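Local coordinates for putative bacterial transcription regulation protein (Staphylococcus aureus, PDB 3LUR), which probably acts in bacterial transcription activation as an effector-binding domain that recognises a small-molecule ligand, at residues G53-E65 against K130-D142. Residues are numbered along the deposited sequence; the frame is centred on the assembly and turned at random. Where two conformers were deposited one is given.
Sequences GDLAGILGLCIPE and KSAPFFELYQDGD. With EDO (1,2-ethanediol), chain I; EDO (1,2-ethanediol), chain E; EDO (1,2-ethanediol), chain H.
C62 and F134 face each other across two neighbouring antiparallel strands, 58-64 and 134-138, of the closed six-stranded barrel in this effector-binding-type domain. Six backbone hydrogen bonds join the strands in three reciprocal pairs, I58 with Y138, G60 with E136 and C62 with F134. Lying between its backbone N and carbonyl carbon (chi1 55°), CG of F134 brings the ring across to the partner strand, where C62 CB sits over one face, 3.5 Å from the centroid. The sulfur lies obliquely to the same ring, and P64 CG meets its edge; a small C62 suits this close approach, with M114 of helix 108-124 also touching F134.

On the other sheet face F135 adopts a similar first torsion, and L59 CD2 packs over its ring 3.9 Å from the centroid. L55 CD1 reaches the outer end of that ring at CZ, 3.8 Å away. With CG opposite the backbone N (chi1 -179°), L137 sends CD1 to L59 CD1 at 3.7 Å, while L61 lies alongside P133, its CD1 touching P133 CB and F135 CB. Leucine suits these places because its two methyls can meet different neighbours, as L59 does with CD2 over F135 and CD1 on L137.

G60 lies beside E136 and Y138, where a CB would collide with the E136 carboxylate. That buried group is held at OE1 by two tyrosine hydroxyls, Y72 OH and Y138 OH, two bonds that hold this buried carboxylate oxygen in place. Y138 OH donates to E136 OE1 over 2.6 Å, approaching from above the carboxylate plane, 49° out of it.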
ATOM      1  N   GLY A  53      -7.109 -11.067   7.759  1.00 17.01           N
ATOM      2  CA  GLY A  53      -6.703 -11.929   6.649  1.00 17.85           C
ATOM      3  C   GLY A  53      -7.284 -11.642   5.261  1.00 18.12           C
ATOM      4  O   GLY A  53      -6.922 -12.325   4.311  1.00 18.38           O
ATOM      5  N   ASP A  54      -8.146 -10.631   5.119  1.00 17.74           N
ATOM      6  CA  ASP A  54      -8.715 -10.297   3.797  1.00 17.87           C
ATOM      7  C   ASP A  54      -7.606 -10.093   2.788  1.00 17.96           C
ATOM      8  O   ASP A  54      -7.772 -10.427   1.614  1.00 17.86           O
ATOM      9  CB  ASP A  54      -9.586  -9.044   3.845  1.00 17.87           C
ATOM     10  CG  ASP A  54     -10.946  -9.308   4.439  1.00 17.95           C
ATOM     11  OD1 ASP A  54     -11.377 -10.471   4.462  1.00 21.19           O
ATOM     12  OD2 ASP A  54     -11.610  -8.347   4.852  1.00 16.88           O
ATOM     13  N   LEU A  55      -6.528  -9.437   3.229  1.00 17.60           N
ATOM     14  CA  LEU A  55      -5.284  -9.345   2.461  1.00 17.64           C
ATOM     15  C   LEU A  55      -4.201  -9.932   3.356  1.00 17.63           C
ATOM     16  O   LEU A  55      -4.113  -9.599   4.545  1.00 16.75           O
ATOM     17  CB  LEU A  55      -4.944  -7.914   2.071  1.00 17.33           C
ATOM     18  CG  LEU A  55      -5.828  -7.350   0.954  1.00 16.65           C
ATOM     19  CD1 LEU A  55      -5.609  -5.887   0.775  1.00 16.05           C
ATOM     20  CD2 LEU A  55      -5.575  -8.122  -0.364  1.00 17.38           C
ATOM     21  N   ALA A  56      -3.396 -10.828   2.791  1.00 18.00           N
ATOM     22  CA  ALA A  56      -2.359 -11.537   3.561  1.00 18.32           C
ATOM     23  C   ALA A  56      -1.093 -10.705   3.651  1.00 18.25           C
ATOM     24  O   ALA A  56      -0.142 -10.888   2.896  1.00 20.01           O
ATOM     25  CB  ALA A  56      -2.056 -12.906   2.930  1.00 18.73           C
ATOM     26  N   GLY A  57      -1.073  -9.796   4.590  1.00 16.82           N
ATOM     27  CA  GLY A  57       0.087  -8.996   4.815  1.00 16.01           C
ATOM     28  C   GLY A  57      -0.343  -7.672   5.382  1.00 14.67           C
ATOM     29  O   GLY A  57      -1.505  -7.493   5.795  1.00 15.47           O
ATOM     30  N   ILE A  58       0.609  -6.783   5.485  1.00 12.92           N
ATOM     31  CA  ILE A  58       0.331  -5.460   5.979  0.50 12.39           C
ATOM     32  C   ILE A  58       0.502  -4.525   4.784  1.00 12.21           C
ATOM     33  O   ILE A  58       1.380  -4.747   3.902  1.00 12.06           O
ATOM     34  CB  ILE A  58       1.211  -5.118   7.210  0.50 12.01           C
ATOM     35  CG1 ILE A  58       0.837  -3.741   7.771  0.50 11.68           C
ATOM     36  CG2 ILE A  58       2.695  -5.227   6.871  0.50 11.53           C
ATOM     37  CD1 ILE A  58       1.332  -3.492   9.172  0.50 11.56           C
ATOM     38  N   LEU A  59      -0.352  -3.527   4.729  1.00 12.06           N
ATOM     39  CA  LEU A  59      -0.377  -2.589   3.621  1.00 11.45           C
ATOM     40  C   LEU A  59       0.317  -1.279   3.875  1.00 11.01           C
ATOM     41  O   LEU A  59       0.257  -0.706   4.991  1.00 10.06           O
ATOM     42  CB  LEU A  59      -1.825  -2.255   3.233  1.00 11.69           C
ATOM     43  CG  LEU A  59      -2.784  -3.269   2.582  1.00 12.98           C
ATOM     44  CD1 LEU A  59      -3.342  -4.315   3.524  1.00 11.94           C
ATOM     45  CD2 LEU A  59      -3.987  -2.506   1.955  1.00 12.77           C
ATOM     46  N   GLY A  60       0.941  -0.799   2.796  1.00 11.38           N
ATOM     47  CA  GLY A  60       1.414   0.536   2.667  1.00 11.63           C
ATOM     48  C   GLY A  60       0.504   1.133   1.606  1.00 11.31           C
ATOM     49  O   GLY A  60       0.715   0.932   0.403  1.00 11.07           O
ATOM     50  N   LEU A  61      -0.533   1.817   2.053  1.00 11.97           N
ATOM     51  CA  LEU A  61      -1.543   2.369   1.143  1.00 12.32           C
ATOM     52  C   LEU A  61      -1.201   3.792   0.750  1.00 13.21           C
ATOM     53  O   LEU A  61      -1.126   4.697   1.603  1.00 13.08           O
ATOM     54  CB  LEU A  61      -2.941   2.329   1.792  1.00 12.81           C
ATOM     55  CG  LEU A  61      -4.151   2.762   0.945  1.00 13.38           C
ATOM     56  CD1 LEU A  61      -4.577   1.686  -0.060  1.00 12.82           C
ATOM     57  CD2 LEU A  61      -5.318   3.122   1.841  1.00 13.09           C
ATOM     58  N   CYS A  62      -1.056   4.006  -0.560  1.00 14.17           N
ATOM     59  CA  CYS A  62      -0.772   5.293  -1.111  1.00 14.69           C
ATOM     60  C   CYS A  62      -2.068   5.957  -1.501  1.00 14.97           C
ATOM     61  O   CYS A  62      -2.845   5.396  -2.275  1.00 14.39           O
ATOM     62  CB  CYS A  62       0.145   5.126  -2.315  1.00 15.39           C
ATOM     63  SG  CYS A  62       1.743   4.370  -1.830  1.00 21.27           S
ATOM     64  N   ILE A  63      -2.308   7.135  -0.921  1.00 14.26           N
ATOM     65  CA  ILE A  63      -3.554   7.849  -1.068  1.00 15.21           C
ATOM     66  C   ILE A  63      -3.263   9.195  -1.732  1.00 15.84           C
ATOM     67  O   ILE A  63      -2.892  10.161  -1.066  1.00 15.36           O
ATOM     68  CB  ILE A  63      -4.277   8.038   0.308  1.00 15.02           C
ATOM     69  CG1 ILE A  63      -4.505   6.688   0.987  1.00 14.46           C
ATOM     70  CG2 ILE A  63      -5.658   8.779   0.140  1.00 16.50           C
ATOM     71  CD1 ILE A  63      -4.998   6.755   2.428  1.00 14.54           C
ATOM     72  N   PRO A  64      -3.380   9.243  -3.061  1.00 17.47           N
ATOM     73  CA  PRO A  64      -3.224  10.576  -3.688  1.00 18.63           C
ATOM     74  C   PRO A  64      -4.275  11.502  -3.125  1.00 20.05           C
ATOM     75  O   PRO A  64      -5.453  11.112  -3.021  1.00 21.20           O
ATOM     76  CB  PRO A  64      -3.474  10.315  -5.170  1.00 18.72           C
ATOM     77  CG  PRO A  64      -3.263   8.830  -5.363  1.00 17.94           C
ATOM     78  CD  PRO A  64      -3.654   8.188  -4.044  1.00 17.46           C
ATOM     79  N   GLU A  65      -3.864  12.676  -2.673  1.00 21.30           N
ATOM     80  CA  GLU A  65      -4.812  13.626  -2.129  1.00 22.64           C
ATOM     81  C   GLU A  65      -5.235  14.582  -3.247  1.00 23.44           C
ATOM     82  O   GLU A  65      -4.497  14.800  -4.212  1.00 22.95           O
ATOM     83  CB  GLU A  65      -4.225  14.384  -0.938  1.00 22.92           C
ATOM     84  CG  GLU A  65      -3.826  13.484   0.254  1.00 24.68           C
ATOM     85  CD  GLU A  65      -5.005  12.756   0.901  1.00 26.24           C
ATOM     86  OE1 GLU A  65      -6.141  12.829   0.364  1.00 29.07           O
ATOM     87  OE2 GLU A  65      -4.796  12.106   1.943  1.00 26.67           O
ATOM     88  N   LYS A 130      -7.279   3.713 -12.675  1.00 12.19           N
ATOM     89  CA  LYS A 130      -8.219   4.469 -11.901  0.50 12.98           C
ATOM     90  C   LYS A 130      -7.464   5.360 -10.935  1.00 13.50           C
ATOM     91  O   LYS A 130      -6.336   5.005 -10.486  1.00 14.20           O
ATOM     92  CB  LYS A 130      -9.137   3.509 -11.146  0.50 13.30           C
ATOM     93  CG  LYS A 130     -10.079   4.168 -10.179  0.50 14.20           C
ATOM     94  CD  LYS A 130     -11.285   3.312  -9.971  0.50 15.64           C
ATOM     95  CE  LYS A 130     -10.922   1.887  -9.719  0.50 15.45           C
ATOM     96  NZ  LYS A 130     -12.132   0.992  -9.558  0.50 15.18           N
ATOM     97  N   SER A 131      -8.056   6.515 -10.646  1.00 14.41           N
ATOM     98  CA  SER A 131      -7.552   7.454  -9.659  0.50 14.91           C
ATOM     99  C   SER A 131      -8.165   7.032  -8.346  1.00 15.39           C
ATOM    100  O   SER A 131      -9.265   7.536  -7.981  1.00 17.67           O
ATOM    101  CB  SER A 131      -8.020   8.885  -9.968  0.50 14.58           C
ATOM    102  OG  SER A 131      -7.544   9.326 -11.212  0.50 13.47           O
ATOM    103  N   ALA A 132      -7.532   6.095  -7.676  1.00 14.56           N
ATOM    104  CA  ALA A 132      -7.981   5.590  -6.422  1.00 13.72           C
ATOM    105  C   ALA A 132      -6.725   5.203  -5.694  1.00 13.13           C
ATOM    106  O   ALA A 132      -5.627   5.155  -6.302  1.00 12.52           O
ATOM    107  CB  ALA A 132      -8.863   4.357  -6.624  1.00 13.58           C
ATOM    108  N   PRO A 133      -6.866   4.857  -4.418  1.00 12.51           N
ATOM    109  CA  PRO A 133      -5.665   4.449  -3.695  1.00 11.88           C
ATOM    110  C   PRO A 133      -5.014   3.197  -4.270  1.00 11.86           C
ATOM    111  O   PRO A 133      -5.686   2.357  -4.851  1.00 10.55           O
ATOM    112  CB  PRO A 133      -6.182   4.230  -2.270  1.00 12.28           C
ATOM    113  CG  PRO A 133      -7.363   5.097  -2.157  1.00 13.53           C
ATOM    114  CD  PRO A 133      -8.019   5.001  -3.513  1.00 12.74           C
ATOM    115  N   PHE A 134      -3.689   3.105  -4.133  1.00 11.67           N
ATOM    116  CA  PHE A 134      -2.948   1.948  -4.577  1.00 11.95           C
ATOM    117  C   PHE A 134      -2.050   1.521  -3.417  1.00 12.14           C
ATOM    118  O   PHE A 134      -1.781   2.314  -2.535  1.00 12.36           O
ATOM    119  CB  PHE A 134      -2.147   2.246  -5.857  1.00 11.85           C
ATOM    120  CG  PHE A 134      -1.214   3.423  -5.757  1.00 12.84           C
ATOM    121  CD1 PHE A 134      -1.682   4.731  -5.965  1.00 13.42           C
ATOM    122  CD2 PHE A 134       0.149   3.223  -5.508  1.00 12.98           C
ATOM    123  CE1 PHE A 134      -0.805   5.830  -5.905  1.00 13.83           C
ATOM    124  CE2 PHE A 134       1.031   4.326  -5.435  1.00 14.33           C
ATOM    125  CZ  PHE A 134       0.546   5.623  -5.625  1.00 13.85           C
ATOM    126  N   PHE A 135      -1.622   0.274  -3.396  1.00 11.73           N
ATOM    127  CA  PHE A 135      -0.879  -0.178  -2.224  1.00 11.88           C
ATOM    128  C   PHE A 135       0.229  -1.168  -2.459  1.00 11.83           C
ATOM    129  O   PHE A 135       0.243  -1.906  -3.441  1.00 11.79           O
ATOM    130  CB  PHE A 135      -1.858  -0.700  -1.139  1.00 11.90           C
ATOM    131  CG  PHE A 135      -2.734  -1.862  -1.562  1.00 11.73           C
ATOM    132  CD1 PHE A 135      -3.972  -1.642  -2.142  1.00 11.91           C
ATOM    133  CD2 PHE A 135      -2.336  -3.182  -1.313  1.00 11.48           C
ATOM    134  CE1 PHE A 135      -4.787  -2.697  -2.495  1.00 13.17           C
ATOM    135  CE2 PHE A 135      -3.155  -4.246  -1.647  1.00 14.18           C
ATOM    136  CZ  PHE A 135      -4.377  -4.010  -2.258  1.00 12.08           C
ATOM    137  N   GLU A 136       1.153  -1.165  -1.500  1.00 11.49           N
ATOM    138  CA  GLU A 136       2.194  -2.152  -1.374  1.00 11.56           C
ATOM    139  C   GLU A 136       1.653  -3.141  -0.354  1.00 11.39           C
ATOM    140  O   GLU A 136       1.085  -2.733   0.656  1.00 10.88           O
ATOM    141  CB  GLU A 136       3.456  -1.482  -0.812  1.00 11.69           C
ATOM    142  CG  GLU A 136       3.949  -0.332  -1.644  1.00 13.02           C
ATOM    143  CD  GLU A 136       4.688   0.734  -0.856  1.00 16.57           C
ATOM    144  OE1 GLU A 136       5.014   0.554   0.336  1.00 15.82           O
ATOM    145  OE2 GLU A 136       4.943   1.775  -1.451  1.00 17.54           O
ATOM    146  N   LEU A 137       1.840  -4.420  -0.587  1.00 11.14           N
ATOM    147  CA  LEU A 137       1.382  -5.418   0.356  1.00 11.29           C
ATOM    148  C   LEU A 137       2.586  -6.247   0.774  1.00 11.36           C
ATOM    149  O   LEU A 137       3.276  -6.877  -0.077  1.00 11.33           O
ATOM    150  CB  LEU A 137       0.277  -6.278  -0.249  1.00 11.03           C
ATOM    151  CG  LEU A 137      -0.329  -7.377   0.641  1.00 11.63           C
ATOM    152  CD1 LEU A 137      -1.074  -6.744   1.855  1.00 13.52           C
ATOM    153  CD2 LEU A 137      -1.235  -8.328  -0.140  1.00 13.43           C
ATOM    154  N   TYR A 138       2.821  -6.266   2.087  1.00 11.38           N
ATOM    155  CA  TYR A 138       3.999  -6.931   2.697  1.00 10.47           C
ATOM    156  C   TYR A 138       3.666  -8.187   3.502  1.00 10.88           C
ATOM    157  O   TYR A 138       3.061  -8.118   4.558  1.00 10.48           O
ATOM    158  CB  TYR A 138       4.718  -5.946   3.616  1.00 11.09           C
ATOM    159  CG  TYR A 138       5.240  -4.713   2.918  1.00 10.72           C
ATOM    160  CD1 TYR A 138       6.453  -4.734   2.259  1.00 11.50           C
ATOM    161  CD2 TYR A 138       4.523  -3.528   2.917  1.00 10.36           C
ATOM    162  CE1 TYR A 138       6.929  -3.613   1.623  1.00 11.66           C
ATOM    163  CE2 TYR A 138       4.976  -2.420   2.288  1.00 11.23           C
ATOM    164  CZ  TYR A 138       6.182  -2.465   1.620  1.00 11.81           C
ATOM    165  OH  TYR A 138       6.635  -1.340   0.971  1.00 11.93           O
ATOM    166  N   GLN A 139       4.052  -9.333   2.961  1.00 10.10           N
ATOM    167  CA  GLN A 139       3.961 -10.604   3.634  1.00 10.86           C
ATOM    168  C   GLN A 139       5.066 -10.658   4.666  1.00 10.10           C
ATOM    169  O   GLN A 139       6.015  -9.833   4.626  1.00  9.32           O
ATOM    170  CB  GLN A 139       4.170 -11.740   2.630  1.00 11.68           C
ATOM    171  CG  GLN A 139       5.551 -11.720   1.952  1.00 13.43           C
ATOM    172  CD  GLN A 139       5.718 -12.822   0.937  1.00 14.52           C
ATOM    173  OE1 GLN A 139       5.471 -13.975   1.227  1.00 14.99           O
ATOM    174  NE2 GLN A 139       6.135 -12.458  -0.274  1.00 13.12           N
ATOM    175  N   ASP A 140       4.956 -11.612   5.583  1.00  9.36           N
ATOM    176  CA  ASP A 140       5.991 -11.818   6.541  1.00  9.05           C
ATOM    177  C   ASP A 140       7.177 -12.420   5.785  1.00  8.43           C
ATOM    178  O   ASP A 140       7.007 -13.081   4.747  1.00  8.65           O
ATOM    179  CB  ASP A 140       5.529 -12.747   7.653  1.00  8.64           C
ATOM    180  CG  ASP A 140       6.388 -12.650   8.888  1.00  9.59           C
ATOM    181  OD1 ASP A 140       7.245 -11.740   8.985  1.00 11.94           O
ATOM    182  OD2 ASP A 140       6.171 -13.458   9.801  1.00  8.24           O
ATOM    183  N   GLY A 141       8.366 -12.221   6.329  1.00  8.20           N
ATOM    184  CA  GLY A 141       9.582 -12.747   5.754  1.00  8.66           C
ATOM    185  C   GLY A 141      10.757 -11.851   6.138  1.00  8.91           C
ATOM    186  O   GLY A 141      10.667 -11.078   7.111  1.00  9.50           O
ATOM    187  N   ASP A 142      11.855 -11.954   5.403  1.00  8.47           N
ATOM    188  CA  ASP A 142      13.040 -11.118   5.664  1.00  8.46           C
ATOM    189  C   ASP A 142      13.018  -9.966   4.653  1.00  8.42           C
ATOM    190  O   ASP A 142      13.510 -10.108   3.545  1.00  7.64           O
ATOM    191  CB  ASP A 142      14.313 -11.909   5.500  1.00  8.51           C
ATOM    192  CG  ASP A 142      15.562 -11.038   5.598  1.00  9.03           C
ATOM    193  OD1 ASP A 142      15.452  -9.865   6.012  1.00  9.19           O
ATOM    194  OD2 ASP A 142      16.620 -11.531   5.234  1.00  7.96           O
TER
HETATM  195  C1  EDO I 163       1.695 -10.535  -0.417  1.00 29.10           C
HETATM  196  O1  EDO I 163       2.868 -11.278  -0.682  1.00 27.21           O
HETATM  197  C2  EDO I 163       0.541 -11.498  -0.216  1.00 28.72           C
HETATM  198  O2  EDO I 163       0.733 -12.223   0.981  1.00 29.70           O
HETATM  199  C1  EDO E 159       1.783 -13.640   4.525  1.00 21.61           C
HETATM  200  O1  EDO E 159       2.881 -13.545   5.456  1.00 19.22           O
HETATM  201  C2  EDO E 159       1.723 -15.059   3.971  1.00 24.16           C
HETATM  202  O2  EDO E 159       2.886 -15.375   3.164  1.00 22.07           O
HETATM  203  C1  EDO H 162       3.208 -10.142   8.437  1.00 43.51           C
HETATM  204  O1  EDO H 162       3.262  -9.010   7.548  1.00 42.97           O
HETATM  205  C2  EDO H 162       2.274 -11.213   7.857  1.00 43.89           C
HETATM  206  O2  EDO H 162       0.905 -10.799   7.936  1.00 44.75           O